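Local coordinates for Rx protein (Solanum tuberosum, PDB 4M70) that probably confers disease resistance as an NB-LRR immune receptor that recognises a pathogen avirulence factor indirectly, represented here by its N-terminal coiled-coil domain, at residues A6-H18 with F31-E43. Residues are numbered along the deposited sequence; the frame is centred on the assembly and turned at random.
Sequences AYAAVTSLMRTIH and FYEKLKSLRAILE
R39 reaches across to Y7, T11, V10 and M14, and illustrates how an arginine can serve as a knob between two antiparallel helices when each part of its chain finds a matching surface. The axes of 6-18 and 31-42 run at 166° and approach to 9.6 Å. At the root, R39 CB rests on V10 CG1. R39 CG, set opposite the backbone N (chi1 -175°), lies 3.5 Å from Y7 CD2, and R39 CD makes a CH-pi contact over the same ring face, 3.7 Å from the Y7 ring centroid. A bend at chi3 (64°) then lays the guanidinium nearly parallel to the tyrosine ring, with Y7 OH over one face and M14 CE over the other, 3.6 Å from R39 CZ. R39 NH1 donates within the guanidinium plane to T11 OG1 at 3.1 Å, and that hydroxyl in turn donates a hydrogen bond to Y7 O, which T11 N also approaches from the opposite face of the carbonyl. The group's rotation is thus fixed by a bond at its edge and by cover on both faces.

Farther along, L35 is the apolar counterpart, seated among V10, L13, M14 and I17, its CD1 3.5 Å from I17 CD1. The H18 and Y32 rings stack face to face, centroids 3.6 Å apart, while M14 O meets the Y32 edge and Q29 holds H18 NE2 by a hydrogen bond. The pair forms a helical hairpin within the four-helix domain: A6 and A9 pack on helix 56-81, whereas F31 and L35 lean on helix 86-119.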
loop_
_atom_site.group_PDB
_atom_site.type_symbol
_atom_site.label_atom_id
_atom_site.label_comp_id
_atom_site.label_asym_id
_atom_site.label_seq_id
_atom_site.Cartn_x
_atom_site.Cartn_y
_atom_site.Cartn_z
ATOM N N ALA A 6 -10.238 3.709 -10.487
ATOM C CA ALA A 6 -9.753 2.902 -9.384
ATOM C C ALA A 6 -9.133 1.607 -9.896
ATOM O O ALA A 6 -8.069 1.199 -9.431
ATOM C CB ALA A 6 -10.883 2.604 -8.402
ATOM N N TYR A 7 -9.807 0.956 -10.842
ATOM C CA TYR A 7 -9.289 -0.275 -11.432
ATOM C C TYR A 7 -7.914 -0.021 -12.047
ATOM O O TYR A 7 -6.965 -0.777 -11.806
ATOM C CB TYR A 7 -10.261 -0.821 -12.485
ATOM C CG TYR A 7 -9.883 -2.182 -13.044
ATOM C CD1 TYR A 7 -8.984 -2.307 -14.101
ATOM C CD2 TYR A 7 -10.434 -3.340 -12.517
ATOM C CE1 TYR A 7 -8.640 -3.555 -14.607
ATOM C CE2 TYR A 7 -10.097 -4.589 -13.015
ATOM C CZ TYR A 7 -9.202 -4.689 -14.057
ATOM O OH TYR A 7 -8.870 -5.929 -14.553
ATOM N N ALA A 8 -7.808 1.056 -12.822
ATOM C CA ALA A 8 -6.550 1.383 -13.488
ATOM C C ALA A 8 -5.437 1.690 -12.489
ATOM O O ALA A 8 -4.306 1.219 -12.635
ATOM C CB ALA A 8 -6.744 2.552 -14.445
ATOM N N ALA A 9 -5.765 2.472 -11.467
ATOM C CA ALA A 9 -4.786 2.847 -10.456
ATOM C C ALA A 9 -4.282 1.647 -9.649
ATOM O O ALA A 9 -3.074 1.501 -9.429
ATOM C CB ALA A 9 -5.367 3.903 -9.534
ATOM N N VAL A 10 -5.207 0.797 -9.209
ATOM C CA VAL A 10 -4.851 -0.409 -8.463
ATOM C C VAL A 10 -4.021 -1.356 -9.326
ATOM O O VAL A 10 -3.055 -1.956 -8.853
ATOM C CB VAL A 10 -6.106 -1.135 -7.901
ATOM C CG1 VAL A 10 -5.742 -2.506 -7.334
ATOM C CG2 VAL A 10 -6.777 -0.285 -6.833
ATOM N N THR A 11 -4.375 -1.455 -10.606
ATOM C CA THR A 11 -3.607 -2.272 -11.549
ATOM C C THR A 11 -2.170 -1.769 -11.663
ATOM O O THR A 11 -1.199 -2.551 -11.641
ATOM C CB THR A 11 -4.250 -2.257 -12.953
ATOM O OG1 THR A 11 -5.583 -2.782 -12.881
ATOM C CG2 THR A 11 -3.426 -3.085 -13.935
ATOM N N SER A 12 -2.042 -0.452 -11.759
ATOM C CA SER A 12 -0.732 0.167 -11.854
ATOM C C SER A 12 0.079 -0.083 -10.578
ATOM O O SER A 12 1.282 -0.347 -10.641
ATOM C CB SER A 12 -0.882 1.661 -12.141
ATOM O OG SER A 12 0.381 2.264 -12.349
ATOM N N LEU A 13 -0.588 -0.024 -9.427
ATOM C CA LEU A 13 0.067 -0.285 -8.144
ATOM C C LEU A 13 0.547 -1.738 -8.034
ATOM O O LEU A 13 1.617 -2.010 -7.484
ATOM C CB LEU A 13 -0.866 0.066 -6.977
ATOM C CG LEU A 13 -0.306 -0.166 -5.572
ATOM C CD1 LEU A 13 1.062 0.501 -5.420
ATOM C CD2 LEU A 13 -1.267 0.329 -4.501
ATOM N N MET A 14 -0.263 -2.663 -8.542
ATOM C CA MET A 14 0.091 -4.079 -8.574
ATOM C C MET A 14 1.366 -4.247 -9.400
ATOM O O MET A 14 2.335 -4.899 -8.970
ATOM C CB MET A 14 -1.064 -4.897 -9.173
ATOM C CG MET A 14 -2.243 -5.119 -8.210
ATOM S SD MET A 14 -3.838 -5.443 -9.013
ATOM C CE MET A 14 -3.526 -7.008 -9.829
ATOM N N ARG A 15 1.362 -3.646 -10.587
ATOM C CA ARG A 15 2.521 -3.701 -11.478
ATOM C C ARG A 15 3.777 -3.102 -10.822
ATOM O O ARG A 15 4.885 -3.642 -10.952
ATOM C CB ARG A 15 2.187 -2.993 -12.794
ATOM C CG ARG A 15 2.933 -3.498 -14.013
ATOM C CD ARG A 15 2.202 -3.094 -15.286
ATOM N NE ARG A 15 1.809 -1.688 -15.248
ATOM C CZ ARG A 15 0.605 -1.230 -15.582
ATOM N NH1 ARG A 15 -0.343 -2.063 -15.993
ATOM N NH2 ARG A 15 0.353 0.070 -15.509
ATOM N N THR A 16 3.590 -1.992 -10.111
ATOM C CA THR A 16 4.683 -1.317 -9.414
ATOM C C THR A 16 5.257 -2.203 -8.315
ATOM O O THR A 16 6.477 -2.299 -8.135
ATOM C CB THR A 16 4.208 0.017 -8.804
ATOM O OG1 THR A 16 3.806 0.909 -9.853
ATOM C CG2 THR A 16 5.311 0.664 -7.975
ATOM N N ILE A 17 4.362 -2.874 -7.601
ATOM C CA ILE A 17 4.766 -3.792 -6.551
ATOM C C ILE A 17 5.597 -4.931 -7.131
ATOM O O ILE A 17 6.647 -5.274 -6.585
ATOM C CB ILE A 17 3.551 -4.336 -5.780
ATOM C CG1 ILE A 17 3.036 -3.279 -4.801
ATOM C CG2 ILE A 17 3.913 -5.601 -5.022
ATOM C CD1 ILE A 17 1.713 -3.630 -4.161
ATOM N N HIS A 18 5.149 -5.507 -8.244
ATOM C CA HIS A 18 5.951 -6.547 -8.888
ATOM C C HIS A 18 7.323 -6.047 -9.368
ATOM O O HIS A 18 8.319 -6.774 -9.257
ATOM C CB HIS A 18 5.177 -7.233 -10.016
ATOM C CG HIS A 18 4.434 -8.454 -9.563
ATOM N ND1 HIS A 18 3.690 -9.238 -10.419
ATOM C CD2 HIS A 18 4.319 -9.019 -8.339
ATOM C CE1 HIS A 18 3.155 -10.239 -9.740
ATOM N NE2 HIS A 18 3.518 -10.128 -8.476
ATOM N N PHE A 31 0.765 -8.437 -0.543
ATOM C CA PHE A 31 0.183 -7.142 -0.878
ATOM C C PHE A 31 -0.446 -7.199 -2.261
ATOM O O PHE A 31 -1.562 -6.722 -2.467
ATOM C CB PHE A 31 1.241 -6.037 -0.863
ATOM C CG PHE A 31 1.844 -5.773 0.487
ATOM C CD1 PHE A 31 3.168 -6.085 0.741
ATOM C CD2 PHE A 31 1.087 -5.205 1.500
ATOM C CE1 PHE A 31 3.729 -5.831 1.980
ATOM C CE2 PHE A 31 1.637 -4.946 2.739
ATOM C CZ PHE A 31 2.962 -5.261 2.981
ATOM N N TYR A 32 0.281 -7.792 -3.198
ATOM C CA TYR A 32 -0.177 -7.947 -4.573
ATOM C C TYR A 32 -1.508 -8.707 -4.612
ATOM O O TYR A 32 -2.451 -8.281 -5.277
ATOM C CB TYR A 32 0.899 -8.675 -5.382
ATOM C CG TYR A 32 0.631 -8.786 -6.862
ATOM C CD1 TYR A 32 0.006 -9.904 -7.394
ATOM C CD2 TYR A 32 1.031 -7.778 -7.734
ATOM C CE1 TYR A 32 -0.230 -10.010 -8.754
ATOM C CE2 TYR A 32 0.799 -7.875 -9.090
ATOM C CZ TYR A 32 0.168 -8.991 -9.596
ATOM O OH TYR A 32 -0.061 -9.092 -10.953
ATOM N N GLU A 33 -1.581 -9.824 -3.893
ATOM C CA GLU A 33 -2.783 -10.658 -3.872
ATOM C C GLU A 33 -3.967 -9.946 -3.227
ATOM O O GLU A 33 -5.101 -10.037 -3.712
ATOM C CB GLU A 33 -2.515 -11.975 -3.137
ATOM C CG GLU A 33 -1.552 -12.919 -3.846
ATOM C CD GLU A 33 -2.133 -13.477 -5.136
ATOM O OE1 GLU A 33 -3.377 -13.518 -5.261
ATOM O OE2 GLU A 33 -1.347 -13.890 -6.017
ATOM N N LYS A 34 -3.704 -9.234 -2.135
ATOM C CA LYS A 34 -4.758 -8.479 -1.472
ATOM C C LYS A 34 -5.293 -7.376 -2.383
ATOM O O LYS A 34 -6.508 -7.134 -2.458
ATOM C CB LYS A 34 -4.236 -7.886 -0.163
ATOM C CG LYS A 34 -5.287 -7.221 0.700
ATOM C CD LYS A 34 -4.666 -6.644 1.970
ATOM C CE LYS A 34 -4.001 -7.718 2.826
ATOM N NZ LYS A 34 -3.372 -7.149 4.059
ATOM N N LEU A 35 -4.380 -6.745 -3.113
ATOM C CA LEU A 35 -4.743 -5.700 -4.058
ATOM C C LEU A 35 -5.579 -6.221 -5.206
ATOM O O LEU A 35 -6.600 -5.634 -5.561
ATOM C CB LEU A 35 -3.487 -5.048 -4.633
ATOM C CG LEU A 35 -2.958 -3.791 -3.960
ATOM C CD1 LEU A 35 -1.750 -3.294 -4.715
ATOM C CD2 LEU A 35 -4.045 -2.737 -3.956
ATOM N N LYS A 36 -5.139 -7.342 -5.767
ATOM C CA LYS A 36 -5.834 -8.000 -6.862
ATOM C C LYS A 36 -7.245 -8.369 -6.431
ATOM O O LYS A 36 -8.207 -8.158 -7.170
ATOM C CB LYS A 36 -5.060 -9.245 -7.297
ATOM C CG LYS A 36 -5.561 -9.897 -8.577
ATOM C CD LYS A 36 -4.600 -10.981 -9.032
ATOM C CE LYS A 36 -5.087 -11.670 -10.292
ATOM N NZ LYS A 36 -4.081 -12.651 -10.799
ATOM N N SER A 37 -7.356 -8.940 -5.236
ATOM C CA SER A 37 -8.653 -9.330 -4.696
ATOM C C SER A 37 -9.591 -8.132 -4.502
ATOM O O SER A 37 -10.777 -8.181 -4.872
ATOM C CB SER A 37 -8.459 -10.071 -3.376
ATOM O OG SER A 37 -9.698 -10.497 -2.843
ATOM N N LEU A 38 -9.051 -7.040 -3.963
ATOM C CA LEU A 38 -9.854 -5.840 -3.761
ATOM C C LEU A 38 -10.299 -5.259 -5.105
ATOM O O LEU A 38 -11.429 -4.760 -5.246
ATOM C CB LEU A 38 -9.066 -4.803 -2.955
ATOM C CG LEU A 38 -8.838 -5.133 -1.476
ATOM C CD1 LEU A 38 -7.760 -4.247 -0.868
ATOM C CD2 LEU A 38 -10.139 -5.011 -0.690
ATOM N N ARG A 39 -9.414 -5.350 -6.097
ATOM C CA ARG A 39 -9.712 -4.831 -7.422
ATOM C C ARG A 39 -10.836 -5.666 -8.020
ATOM O O ARG A 39 -11.754 -5.139 -8.657
ATOM C CB ARG A 39 -8.477 -4.909 -8.321
ATOM C CG ARG A 39 -8.671 -4.281 -9.696
ATOM C CD ARG A 39 -7.523 -4.588 -10.661
ATOM N NE ARG A 39 -7.439 -6.021 -10.956
ATOM C CZ ARG A 39 -6.558 -6.576 -11.783
ATOM N NH1 ARG A 39 -5.682 -5.822 -12.433
ATOM N NH2 ARG A 39 -6.568 -7.887 -11.980
ATOM N N ALA A 40 -10.747 -6.976 -7.799
ATOM C CA ALA A 40 -11.771 -7.913 -8.236
ATOM C C ALA A 40 -13.119 -7.538 -7.646
ATOM O O ALA A 40 -14.155 -7.644 -8.303
ATOM C CB ALA A 40 -11.392 -9.341 -7.875
ATOM N N ILE A 41 -13.091 -7.092 -6.395
ATOM C CA ILE A 41 -14.309 -6.631 -5.748
ATOM C C ILE A 41 -14.859 -5.391 -6.443
ATOM O O ILE A 41 -16.065 -5.308 -6.689
ATOM C CB ILE A 41 -14.089 -6.363 -4.260
ATOM C CG1 ILE A 41 -14.003 -7.689 -3.510
ATOM C CG2 ILE A 41 -15.221 -5.540 -3.691
ATOM C CD1 ILE A 41 -13.724 -7.515 -2.058
ATOM N N LEU A 42 -13.987 -4.432 -6.764
ATOM C CA LEU A 42 -14.458 -3.217 -7.436
ATOM C C LEU A 42 -15.143 -3.481 -8.773
ATOM O O LEU A 42 -16.186 -2.893 -9.061
ATOM C CB LEU A 42 -13.302 -2.240 -7.681
ATOM C CG LEU A 42 -12.563 -1.561 -6.533
ATOM C CD1 LEU A 42 -11.349 -0.833 -7.072
ATOM C CD2 LEU A 42 -13.489 -0.569 -5.856
ATOM N N GLU A 43 -14.577 -4.380 -9.573
ATOM C CA GLU A 43 -15.137 -4.663 -10.893
ATOM C C GLU A 43 -16.506 -5.330 -10.784
ATOM O O GLU A 43 -17.537 -4.674 -10.926
ATOM C CB GLU A 43 -14.182 -5.539 -11.708
ATOM C CG GLU A 43 -14.571 -5.663 -13.181
ATOM C CD GLU A 43 -13.769 -6.713 -13.924
ATOM O OE1 GLU A 43 -12.818 -7.269 -13.335
ATOM O OE2 GLU A 43 -14.080 -6.973 -15.105
#